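Local coordinates for protein ATP-dependent DNA helicase (PDB 5V9X) that unwinds RNA:DNA hybrids as an ATP-dependent helicase, tracking 3'-to-5' along a single DNA strand, at residues P550-F555 with R619-G624; L572-V577 with H803-A808; A777-E782 with V828-Q833. All coordinates share one frame; numbering follows the deposited sequence.

Contact 1: P550-F555 with R619-G624. With nucleotides of chain B.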
loop_
_atom_site.group_PDB
_atom_site.type_symbol
_atom_site.label_atom_id
_atom_site.label_comp_id
_atom_site.label_asym_id
_atom_site.label_seq_id
_atom_site.Cartn_x
_atom_site.Cartn_y
_atom_site.Cartn_z
ATOM N N PRO A 550 -5.812 -6.583 -7.697
ATOM C CA PRO A 550 -5.683 -7.347 -8.939
ATOM C C PRO A 550 -5.033 -8.705 -8.730
ATOM O O PRO A 550 -4.263 -8.925 -7.792
ATOM C CB PRO A 550 -4.794 -6.448 -9.805
ATOM C CG PRO A 550 -3.938 -5.734 -8.813
ATOM C CD PRO A 550 -4.797 -5.517 -7.593
ATOM N N ASP A 551 -5.356 -9.623 -9.638
ATOM C CA ASP A 551 -4.675 -10.912 -9.719
ATOM C C ASP A 551 -3.320 -10.688 -10.374
ATOM O O ASP A 551 -3.229 -10.482 -11.587
ATOM C CB ASP A 551 -5.501 -11.920 -10.509
ATOM C CG ASP A 551 -6.632 -12.519 -9.695
ATOM O OD1 ASP A 551 -6.730 -12.212 -8.489
ATOM O OD2 ASP A 551 -7.422 -13.304 -10.266
ATOM N N ARG A 552 -2.264 -10.710 -9.573
ATOM C CA ARG A 552 -0.904 -10.686 -10.085
ATOM C C ARG A 552 -0.313 -12.090 -10.053
ATOM O O ARG A 552 -0.801 -12.981 -9.354
ATOM C CB ARG A 552 -0.028 -9.724 -9.279
ATOM C CG ARG A 552 0.158 -8.373 -9.938
ATOM C CD ARG A 552 -0.323 -7.251 -9.044
ATOM N NE ARG A 552 -0.275 -5.958 -9.722
ATOM C CZ ARG A 552 -0.567 -4.799 -9.141
ATOM N NH1 ARG A 552 -0.928 -4.765 -7.863
ATOM N NH2 ARG A 552 -0.497 -3.671 -9.836
ATOM N N GLY A 553 0.747 -12.278 -10.830
ATOM C CA GLY A 553 1.415 -13.560 -10.874
ATOM C C GLY A 553 2.634 -13.560 -11.766
ATOM O O GLY A 553 2.707 -12.803 -12.739
ATOM N N MET A 554 3.598 -14.414 -11.445
ATOM C CA MET A 554 4.857 -14.473 -12.168
ATOM C C MET A 554 4.887 -15.680 -13.092
ATOM O O MET A 554 4.376 -16.752 -12.755
ATOM C CB MET A 554 6.040 -14.529 -11.200
ATOM C CG MET A 554 6.210 -13.266 -10.381
ATOM S SD MET A 554 7.938 -12.779 -10.231
ATOM C CE MET A 554 8.586 -14.143 -9.268
ATOM N N PHE A 555 5.483 -15.489 -14.263
ATOM C CA PHE A 555 5.730 -16.574 -15.208
ATOM C C PHE A 555 6.845 -17.450 -14.650
ATOM O O PHE A 555 8.028 -17.152 -14.827
ATOM C CB PHE A 555 6.117 -16.012 -16.572
ATOM C CG PHE A 555 4.976 -15.404 -17.346
ATOM C CD1 PHE A 555 4.333 -14.264 -16.891
ATOM C CD2 PHE A 555 4.579 -15.950 -18.556
ATOM C CE1 PHE A 555 3.300 -13.699 -17.615
ATOM C CE2 PHE A 555 3.548 -15.385 -19.284
ATOM C CZ PHE A 555 2.906 -14.263 -18.812
ATOM N N ARG A 619 9.499 -5.409 -11.779
ATOM C CA ARG A 619 8.672 -4.480 -11.020
ATOM C C ARG A 619 8.255 -5.194 -9.743
ATOM O O ARG A 619 7.445 -6.128 -9.786
ATOM C CB ARG A 619 7.455 -4.026 -11.822
ATOM C CG ARG A 619 6.601 -2.994 -11.094
ATOM C CD ARG A 619 5.310 -2.702 -11.841
ATOM N NE ARG A 619 5.555 -2.277 -13.215
ATOM C CZ ARG A 619 5.776 -1.018 -13.582
ATOM N NH1 ARG A 619 5.784 -0.052 -12.673
ATOM N NH2 ARG A 619 5.989 -0.725 -14.857
ATOM N N GLY A 620 8.836 -4.781 -8.618
ATOM C CA GLY A 620 8.517 -5.369 -7.331
ATOM C C GLY A 620 7.025 -5.463 -7.113
ATOM O O GLY A 620 6.473 -6.563 -6.999
ATOM N N ASP A 621 6.362 -4.305 -7.083
ATOM C CA ASP A 621 4.905 -4.249 -7.000
ATOM C C ASP A 621 4.401 -2.814 -7.117
ATOM O O ASP A 621 5.001 -1.890 -6.553
ATOM C CB ASP A 621 4.413 -4.871 -5.693
ATOM C CG ASP A 621 2.921 -4.759 -5.533
ATOM O OD1 ASP A 621 2.463 -3.736 -4.985
ATOM O OD2 ASP A 621 2.207 -5.680 -5.981
ATOM N N SER A 622 3.301 -2.631 -7.843
ATOM C CA SER A 622 2.625 -1.348 -7.989
ATOM C C SER A 622 3.511 -0.264 -8.589
ATOM O O SER A 622 4.103 -0.468 -9.657
ATOM C CB SER A 622 2.065 -0.880 -6.640
ATOM O OG SER A 622 0.990 -1.717 -6.245
ATOM N N VAL A 623 3.606 0.893 -7.934
ATOM C CA VAL A 623 4.074 2.094 -8.630
ATOM C C VAL A 623 5.591 2.258 -8.548
ATOM O O VAL A 623 6.250 2.465 -9.569
ATOM C CB VAL A 623 3.322 3.339 -8.109
ATOM C CG1 VAL A 623 1.840 3.219 -8.425
ATOM C CG2 VAL A 623 3.523 3.548 -6.616
ATOM N N GLY A 624 6.180 2.196 -7.361
ATOM C CA GLY A 624 7.597 2.459 -7.185
ATOM C C GLY A 624 7.830 3.668 -6.302
ATOM O O GLY A 624 6.911 4.208 -5.678
ATOM P P DG B 6 8.717 -10.275 -6.702
ATOM O OP1 DG B 6 8.439 -11.728 -6.705
ATOM O OP2 DG B 6 8.095 -9.402 -7.724
ATOM O "O5'" DG B 6 8.327 -9.689 -5.279
ATOM C "C5'" DG B 6 6.986 -9.540 -4.929
ATOM C "C4'" DG B 6 6.886 -8.940 -3.549
ATOM O "O4'" DG B 6 7.493 -7.629 -3.546
ATOM C "C3'" DG B 6 5.463 -8.767 -3.037
ATOM O "O3'" DG B 6 5.304 -9.522 -1.856
ATOM C "C2'" DG B 6 5.325 -7.256 -2.783
ATOM C "C1'" DG B 6 6.772 -6.791 -2.685
ATOM N N9 DG B 6 6.995 -5.404 -3.110
ATOM C C8 DG B 6 8.032 -4.942 -3.889
ATOM N N7 DG B 6 7.988 -3.659 -4.111
ATOM C C5 DG B 6 6.851 -3.232 -3.435
ATOM C C6 DG B 6 6.294 -1.935 -3.316
ATOM O O6 DG B 6 6.709 -0.873 -3.803
ATOM N N1 DG B 6 5.135 -1.941 -2.542
ATOM C C2 DG B 6 4.584 -3.057 -1.956
ATOM N N2 DG B 6 3.464 -2.867 -1.245
ATOM N N3 DG B 6 5.097 -4.277 -2.057
ATOM C C4 DG B 6 6.227 -4.293 -2.809
ATOM P P DC B 7 4.271 -10.747 -1.815
ATOM O OP1 DC B 7 4.983 -11.940 -1.311
ATOM O OP2 DC B 7 3.567 -10.802 -3.113
ATOM O "O5'" DC B 7 3.238 -10.291 -0.702
ATOM C "C5'" DC B 7 3.720 -9.604 0.439
ATOM C "C4'" DC B 7 2.681 -8.634 0.952
ATOM O "O4'" DC B 7 2.611 -7.493 0.083
ATOM C "C3'" DC B 7 1.266 -9.194 0.991
ATOM O "O3'" DC B 7 0.955 -9.605 2.310
ATOM C "C2'" DC B 7 0.376 -8.024 0.536
ATOM C "C1'" DC B 7 1.363 -6.888 0.273
ATOM N N1 DC B 7 1.025 -6.094 -0.935
ATOM C C2 DC B 7 0.550 -4.788 -0.792
ATOM O O2 DC B 7 0.431 -4.313 0.345
ATOM N N3 DC B 7 0.237 -4.077 -1.904
ATOM C C4 DC B 7 0.379 -4.630 -3.109
ATOM N N4 DC B 7 0.058 -3.891 -4.178
ATOM C C5 DC B 7 0.857 -5.963 -3.273
ATOM C C6 DC B 7 1.164 -6.652 -2.171
#

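Contact 2: L572-V577 with H803-A808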
loop_
_atom_site.group_PDB
_atom_site.type_symbol
_atom_site.label_atom_id
_atom_site.label_comp_id
_atom_site.label_asym_id
_atom_site.label_seq_id
_atom_site.Cartn_x
_atom_site.Cartn_y
_atom_site.Cartn_z
ATOM N N LEU A 572 9.856 -14.974 -14.067
ATOM C CA LEU A 572 10.006 -13.723 -14.798
ATOM C C LEU A 572 8.744 -12.890 -14.630
ATOM O O LEU A 572 7.645 -13.426 -14.464
ATOM C CB LEU A 572 10.288 -13.961 -16.287
ATOM C CG LEU A 572 11.745 -14.226 -16.672
ATOM C CD1 LEU A 572 11.872 -14.505 -18.160
ATOM C CD2 LEU A 572 12.611 -13.043 -16.273
ATOM N N ASP A 573 8.918 -11.572 -14.678
ATOM C CA ASP A 573 7.807 -10.651 -14.484
ATOM C C ASP A 573 6.882 -10.662 -15.695
ATOM O O ASP A 573 7.322 -10.815 -16.837
ATOM C CB ASP A 573 8.335 -9.237 -14.232
ATOM C CG ASP A 573 7.297 -8.321 -13.603
ATOM O OD1 ASP A 573 6.186 -8.195 -14.158
ATOM O OD2 ASP A 573 7.595 -7.726 -12.545
ATOM N N GLU A 574 5.582 -10.491 -15.429
ATOM C CA GLU A 574 4.588 -10.475 -16.501
ATOM C C GLU A 574 4.892 -9.402 -17.540
ATOM O O GLU A 574 4.651 -9.611 -18.735
ATOM C CB GLU A 574 3.192 -10.271 -15.904
ATOM C CG GLU A 574 2.088 -10.014 -16.916
ATOM C CD GLU A 574 0.709 -10.032 -16.285
ATOM O OE1 GLU A 574 0.532 -10.738 -15.270
ATOM O OE2 GLU A 574 -0.197 -9.338 -16.795
ATOM N N GLU A 575 5.430 -8.257 -17.112
ATOM C CA GLU A 575 5.809 -7.213 -18.057
ATOM C C GLU A 575 7.101 -7.562 -18.787
ATOM O O GLU A 575 7.202 -7.358 -20.003
ATOM C CB GLU A 575 5.949 -5.874 -17.332
ATOM C CG GLU A 575 4.657 -5.369 -16.712
ATOM C CD GLU A 575 4.833 -4.043 -15.999
ATOM O OE1 GLU A 575 5.722 -3.261 -16.400
ATOM O OE2 GLU A 575 4.082 -3.785 -15.035
ATOM N N MET A 576 8.098 -8.077 -18.064
ATOM C CA MET A 576 9.326 -8.534 -18.710
ATOM C C MET A 576 9.031 -9.612 -19.747
ATOM O O MET A 576 9.663 -9.653 -20.809
ATOM C CB MET A 576 10.308 -9.051 -17.657
ATOM C CG MET A 576 11.486 -9.844 -18.216
ATOM S SD MET A 576 12.564 -8.874 -19.293
ATOM C CE MET A 576 13.616 -10.162 -19.958
ATOM N N VAL A 577 8.061 -10.483 -19.461
ATOM C CA VAL A 577 7.704 -11.543 -20.399
ATOM C C VAL A 577 7.012 -10.974 -21.632
ATOM O O VAL A 577 7.199 -11.483 -22.746
ATOM C CB VAL A 577 6.833 -12.598 -19.690
ATOM C CG1 VAL A 577 6.252 -13.581 -20.688
ATOM C CG2 VAL A 577 7.652 -13.340 -18.649
ATOM N N HIS A 803 -5.821 -17.386 -18.291
ATOM C CA HIS A 803 -7.052 -17.179 -19.045
ATOM C C HIS A 803 -7.440 -15.708 -19.091
ATOM O O HIS A 803 -7.948 -15.231 -20.113
ATOM C CB HIS A 803 -8.176 -18.015 -18.437
ATOM C CG HIS A 803 -9.441 -17.995 -19.234
ATOM N ND1 HIS A 803 -10.621 -17.480 -18.742
ATOM C CD2 HIS A 803 -9.712 -18.427 -20.488
ATOM C CE1 HIS A 803 -11.564 -17.597 -19.658
ATOM N NE2 HIS A 803 -11.039 -18.167 -20.727
ATOM N N GLN A 804 -7.225 -14.977 -17.993
ATOM C CA GLN A 804 -7.383 -13.527 -18.035
ATOM C C GLN A 804 -6.508 -12.924 -19.123
ATOM O O GLN A 804 -6.977 -12.127 -19.942
ATOM C CB GLN A 804 -7.043 -12.915 -16.674
ATOM C CG GLN A 804 -8.132 -13.043 -15.623
ATOM C CD GLN A 804 -7.842 -12.222 -14.378
ATOM O OE1 GLN A 804 -6.892 -11.441 -14.343
ATOM N NE2 GLN A 804 -8.662 -12.397 -13.349
ATOM N N ARG A 805 -5.232 -13.316 -19.160
ATOM C CA ARG A 805 -4.306 -12.778 -20.152
ATOM C C ARG A 805 -4.778 -13.070 -21.570
ATOM O O ARG A 805 -4.798 -12.178 -22.425
ATOM C CB ARG A 805 -2.912 -13.359 -19.928
ATOM C CG ARG A 805 -2.262 -12.910 -18.642
ATOM C CD ARG A 805 -1.212 -13.898 -18.199
ATOM N NE ARG A 805 -0.434 -13.384 -17.081
ATOM C CZ ARG A 805 0.343 -14.135 -16.311
ATOM N NH1 ARG A 805 0.438 -15.439 -16.538
ATOM N NH2 ARG A 805 1.023 -13.583 -15.316
ATOM N N GLN A 806 -5.161 -14.320 -21.837
ATOM C CA GLN A 806 -5.577 -14.701 -23.183
ATOM C C GLN A 806 -6.797 -13.907 -23.631
ATOM O O GLN A 806 -6.817 -13.344 -24.731
ATOM C CB GLN A 806 -5.857 -16.202 -23.234
ATOM C CG GLN A 806 -6.454 -16.682 -24.544
ATOM C CD GLN A 806 -6.644 -18.185 -24.572
ATOM O OE1 GLN A 806 -7.765 -18.678 -24.701
ATOM N NE2 GLN A 806 -5.547 -18.923 -24.450
ATOM N N ARG A 807 -7.827 -13.840 -22.783
ATOM C CA ARG A 807 -9.036 -13.113 -23.157
ATOM C C ARG A 807 -8.800 -11.608 -23.180
ATOM O O ARG A 807 -9.339 -10.907 -24.042
ATOM C CB ARG A 807 -10.178 -13.463 -22.203
ATOM C CG ARG A 807 -10.673 -14.896 -22.317
ATOM C CD ARG A 807 -11.235 -15.190 -23.700
ATOM N NE ARG A 807 -11.902 -16.489 -23.743
ATOM C CZ ARG A 807 -11.276 -17.643 -23.952
ATOM N NH1 ARG A 807 -9.963 -17.660 -24.141
ATOM N NH2 ARG A 807 -11.959 -18.779 -23.971
ATOM N N ALA A 808 -7.999 -11.089 -22.243
ATOM C CA ALA A 808 -7.727 -9.654 -22.224
ATOM C C ALA A 808 -6.881 -9.238 -23.421
ATOM O O ALA A 808 -7.154 -8.212 -24.058
ATOM C CB ALA A 808 -7.039 -9.256 -20.918
#

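Contact 3: A777-E782 with V828-Q833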
loop_
_atom_site.group_PDB
_atom_site.type_symbol
_atom_site.label_atom_id
_atom_site.label_comp_id
_atom_site.label_asym_id
_atom_site.label_seq_id
_atom_site.Cartn_x
_atom_site.Cartn_y
_atom_site.Cartn_z
ATOM N N ALA A 777 -0.293 -3.221 -21.277
ATOM C CA ALA A 777 -0.899 -4.531 -21.481
ATOM C C ALA A 777 -1.342 -5.146 -20.159
ATOM O O ALA A 777 -2.437 -5.711 -20.065
ATOM C CB ALA A 777 0.079 -5.457 -22.205
ATOM N N SER A 778 -0.509 -5.029 -19.122
ATOM C CA SER A 778 -0.864 -5.582 -17.818
ATOM C C SER A 778 -2.027 -4.821 -17.195
ATOM O O SER A 778 -2.988 -5.426 -16.705
ATOM C CB SER A 778 0.349 -5.562 -16.888
ATOM O OG SER A 778 1.356 -6.451 -17.339
ATOM N N ARG A 779 -1.958 -3.489 -17.202
ATOM C CA ARG A 779 -3.008 -2.703 -16.570
ATOM C C ARG A 779 -4.304 -2.719 -17.370
ATOM O O ARG A 779 -5.370 -2.472 -16.797
ATOM C CB ARG A 779 -2.525 -1.269 -16.344
ATOM C CG ARG A 779 -1.303 -1.174 -15.432
ATOM C CD ARG A 779 -1.557 -1.835 -14.082
ATOM N NE ARG A 779 -0.341 -1.956 -13.282
ATOM C CZ ARG A 779 -0.015 -1.144 -12.282
ATOM N NH1 ARG A 779 -0.819 -0.143 -11.948
ATOM N NH2 ARG A 779 1.114 -1.334 -11.609
ATOM N N PHE A 780 -4.246 -3.012 -18.672
ATOM C CA PHE A 780 -5.481 -3.239 -19.417
ATOM C C PHE A 780 -6.142 -4.544 -18.989
ATOM O O PHE A 780 -7.373 -4.635 -18.938
ATOM C CB PHE A 780 -5.207 -3.248 -20.922
ATOM C CG PHE A 780 -6.437 -3.476 -21.762
ATOM C CD1 PHE A 780 -7.199 -2.407 -22.204
ATOM C CD2 PHE A 780 -6.829 -4.762 -22.115
ATOM C CE1 PHE A 780 -8.329 -2.613 -22.980
ATOM C CE2 PHE A 780 -7.960 -4.975 -22.886
ATOM C CZ PHE A 780 -8.710 -3.899 -23.321
ATOM N N ARG A 781 -5.339 -5.568 -18.689
ATOM C CA ARG A 781 -5.893 -6.832 -18.214
ATOM C C ARG A 781 -6.534 -6.668 -16.842
ATOM O O ARG A 781 -7.680 -7.085 -16.628
ATOM C CB ARG A 781 -4.801 -7.902 -18.169
ATOM C CG ARG A 781 -5.225 -9.169 -17.444
ATOM C CD ARG A 781 -4.058 -10.113 -17.222
ATOM N NE ARG A 781 -2.946 -9.475 -16.519
ATOM C CZ ARG A 781 -2.916 -9.253 -15.208
ATOM N NH1 ARG A 781 -3.942 -9.606 -14.447
ATOM N NH2 ARG A 781 -1.859 -8.671 -14.658
ATOM N N GLU A 782 -5.805 -6.068 -15.895
ATOM C CA GLU A 782 -6.350 -5.865 -14.556
ATOM C C GLU A 782 -7.606 -5.000 -14.597
ATOM O O GLU A 782 -8.552 -5.230 -13.835
ATOM C CB GLU A 782 -5.292 -5.236 -13.646
ATOM C CG GLU A 782 -4.033 -6.076 -13.448
ATOM C CD GLU A 782 -2.967 -5.349 -12.640
ATOM O OE1 GLU A 782 -3.195 -4.177 -12.268
ATOM O OE2 GLU A 782 -1.899 -5.946 -12.378
ATOM N N VAL A 828 -5.046 3.686 -19.808
ATOM C CA VAL A 828 -4.162 4.824 -20.040
ATOM C C VAL A 828 -4.225 5.794 -18.866
ATOM O O VAL A 828 -3.213 6.393 -18.480
ATOM C CB VAL A 828 -4.517 5.518 -21.369
ATOM C CG1 VAL A 828 -3.593 6.689 -21.620
ATOM C CG2 VAL A 828 -4.425 4.541 -22.525
ATOM N N ARG A 829 -5.410 5.959 -18.276
ATOM C CA ARG A 829 -5.556 6.854 -17.132
ATOM C C ARG A 829 -4.729 6.370 -15.945
ATOM O O ARG A 829 -4.060 7.170 -15.280
ATOM C CB ARG A 829 -7.037 6.972 -16.761
ATOM C CG ARG A 829 -7.439 8.247 -16.032
ATOM C CD ARG A 829 -7.121 8.179 -14.551
ATOM N NE ARG A 829 -7.532 6.916 -13.946
ATOM C CZ ARG A 829 -7.097 6.485 -12.766
ATOM N NH1 ARG A 829 -6.238 7.217 -12.070
ATOM N NH2 ARG A 829 -7.515 5.321 -12.285
ATOM N N GLU A 830 -4.752 5.064 -15.667
ATOM C CA GLU A 830 -4.005 4.547 -14.524
ATOM C C GLU A 830 -2.501 4.643 -14.750
ATOM O O GLU A 830 -1.759 5.048 -13.848
ATOM C CB GLU A 830 -4.404 3.101 -14.230
ATOM C CG GLU A 830 -3.633 2.500 -13.058
ATOM C CD GLU A 830 -4.028 1.071 -12.739
ATOM O OE1 GLU A 830 -4.826 0.482 -13.497
ATOM O OE2 GLU A 830 -3.536 0.536 -11.722
ATOM N N CYS A 831 -2.033 4.275 -15.946
ATOM C CA CYS A 831 -0.599 4.303 -16.222
ATOM C C CYS A 831 -0.034 5.711 -16.075
ATOM O O CYS A 831 0.975 5.920 -15.393
ATOM C CB CYS A 831 -0.322 3.761 -17.626
ATOM S SG CYS A 831 -0.665 2.000 -17.847
ATOM N N LEU A 832 -0.683 6.694 -16.703
ATOM C CA LEU A 832 -0.126 8.041 -16.753
ATOM C C LEU A 832 -0.282 8.778 -15.427
ATOM O O LEU A 832 0.606 9.545 -15.036
ATOM C CB LEU A 832 -0.785 8.836 -17.880
ATOM C CG LEU A 832 -0.686 8.273 -19.301
ATOM C CD1 LEU A 832 -1.414 9.182 -20.274
ATOM C CD2 LEU A 832 0.762 8.096 -19.722
ATOM N N GLN A 833 -1.394 8.568 -14.722
ATOM C CA GLN A 833 -1.684 9.308 -13.498
ATOM C C GLN A 833 -1.299 8.562 -12.228
ATOM O O GLN A 833 -0.761 9.171 -11.299
ATOM C CB GLN A 833 -3.171 9.664 -13.430
ATOM C CG GLN A 833 -3.666 10.544 -14.560
ATOM C CD GLN A 833 -5.121 10.925 -14.385
ATOM O OE1 GLN A 833 -5.723 10.654 -13.344
ATOM N NE2 GLN A 833 -5.697 11.553 -15.403
#

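Contact 1: P550-F555 with R619-G624
Arg552 and Asp621 mark the closest approach of two irregular loops, whose backbones stay 9.2 Å apart from Arg552 CA to Asp621 CA, so side chains alone bridge the gap. These two side chains cross at about a right angle, and their guanidinium and carboxylate planes are 76° apart. Arg552 NH1 stands 3.8 Å from Asp621 OD2, a long salt bridge in which the oxygen lies well out of the guanidinium plane; charges attract, but no N-H is aimed across. The stronger partner of Arg552 is Glu782, while Pro550 CG lies over one face of the guanidinium, toward its rim. Asp621 has its CG anti to the backbone N (chi1 177°), which carries the carboxylate to the base of DC7 of chain B. Ser622 OG bonds to Asp621 OD1 at 2.8 Å, meeting it from above the carboxylate plane, and also lies 3.1 Å from N4 of DC7. Asp621 CB packs 3.5 Å from C4 of the DG6 base of chain B. The two loops line the path of the bound DNA strand. Segment 550-555 rests on helices 774-786 and 801-815 through Pro550 and Asp551, while Phe555 reaches helix 574-578 and Arg619 touches helix 774-786.

Contact 2: L572-V577 with H803-A808
Glu574 and Arg805 meet through a single carboxylate oxygen, and this one junction shows how little surface a firm ionic link needs. Arg805 NH2 donates to Glu574 OE1 at 2.9 Å with an N-H...O angle of 164°, and the oxygen sits at the guanidinium edge, almost exactly in its plane. The same oxygen takes a second, weak bond from Arg805 NE at 3.3 Å, so two N-H groups of one guanidinium edge share it, unequally. The carboxylate is turned 88° against the guanidinium, and NH2 comes to OE1 from above the carboxylate plane. An extended chain, with chi2 at 157°, lets Arg805 span the gap from its helix. Glu574 OE2 is held by Arg781, which pairs with it through NE, so each carboxylate oxygen has its own arginine, OE2 with a weak bond from Ser778 OG as well; the two arginines would probably stabilise the negative charge.

Away from this bridge the contact is loose. The two helical backbones remain 9.9 Å apart from Glu574 CA to Arg805 CA, and just 96 Å² is buried in all. Arg805 also packs on Phe555, whereas the next residues, the partly exposed Gln806 and Arg807, leave another face of the helix.

Glu574 is the first residue of a helix capped by Asp573, whose OD1 accepts from Glu575 N at 3.0 Å. The motif is an N-capped helix whose first turn presents a glutamate to an arginine of helix 801-815, joining the winged-helix family region to the DEAD/H-associated one.

Contact 3: A777-E782 with V828-Q833
The guanidinium of Arg779 receives Glu830 at its edge: the CD of the glutamate lies in the guanidinium plane, and OE2 is close to it. Glu782 approaches differently, its OE1 standing well out of that plane in a long ion pair, 3.8 Å from Arg779 NE, where charge attracts but no N-H is directed. Arg779 NH1 donates to Glu830 OE2 at 2.8 Å, although the N-H...O angle of 129° makes it a weak hydrogen bond, within a salt bridge. The two flat groups are turned 59° against each other, and their side chains cross at about a right angle. The bend of Arg779 at chi2 (-56°) folds the guanidinium back to meet Glu830, which runs out straight, with CG anti to its own N and the chain extended beyond.

Beside the ion pair the helices come close, 7.4 Å between Arg779 CA and Cys831 CA, and Cys831 SG rests 4.0 Å from Arg779 CG. A separate patch, Phe780 against Ile823, Val824 and Ala827, packs the same two helices nearer the start of helix 822-835. Helices 774-786 and 822-835 thus pair through charge, a small aliphatic and sulfur contact, and this aromatic patch.

The ions form a network of Arg779, Arg781, Glu782 and Glu830, extended by Lys200, which pairs with Glu830 OE1, and by Arg552, which pairs with Glu782. Because Glu782 and Glu830 are like-charged neighbours in a buried setting, the surrounding basic groups probably keep both ionised, and through Lys200 the network also ties the C-terminal region to the DEAD/DEAH-box region.

The three contacts cluster closely, their centres 11 to 13 Å apart, around helix 774-786. Contacts 1 and 2 cross along the chain, their segments alternating, as do contacts 2 and 3; contact 1 closes before contact 3 opens. Helices 774-786, 801-815 and 822-835 follow one another and contribute both segments of contact 3 and one of contact 2, while the winged-helix region supplies 550-555 and 572-577. Arg781 is a common joint of all three, with a probable hydrogen bond to the Asp551 carbonyl, and Arg619 joins contacts 1 and 2 through Glu575. Charged pairs, some of them long, run from the DNA-lining loops into the neighbouring helices, consistent with the two regions being held together beside the tracking strand.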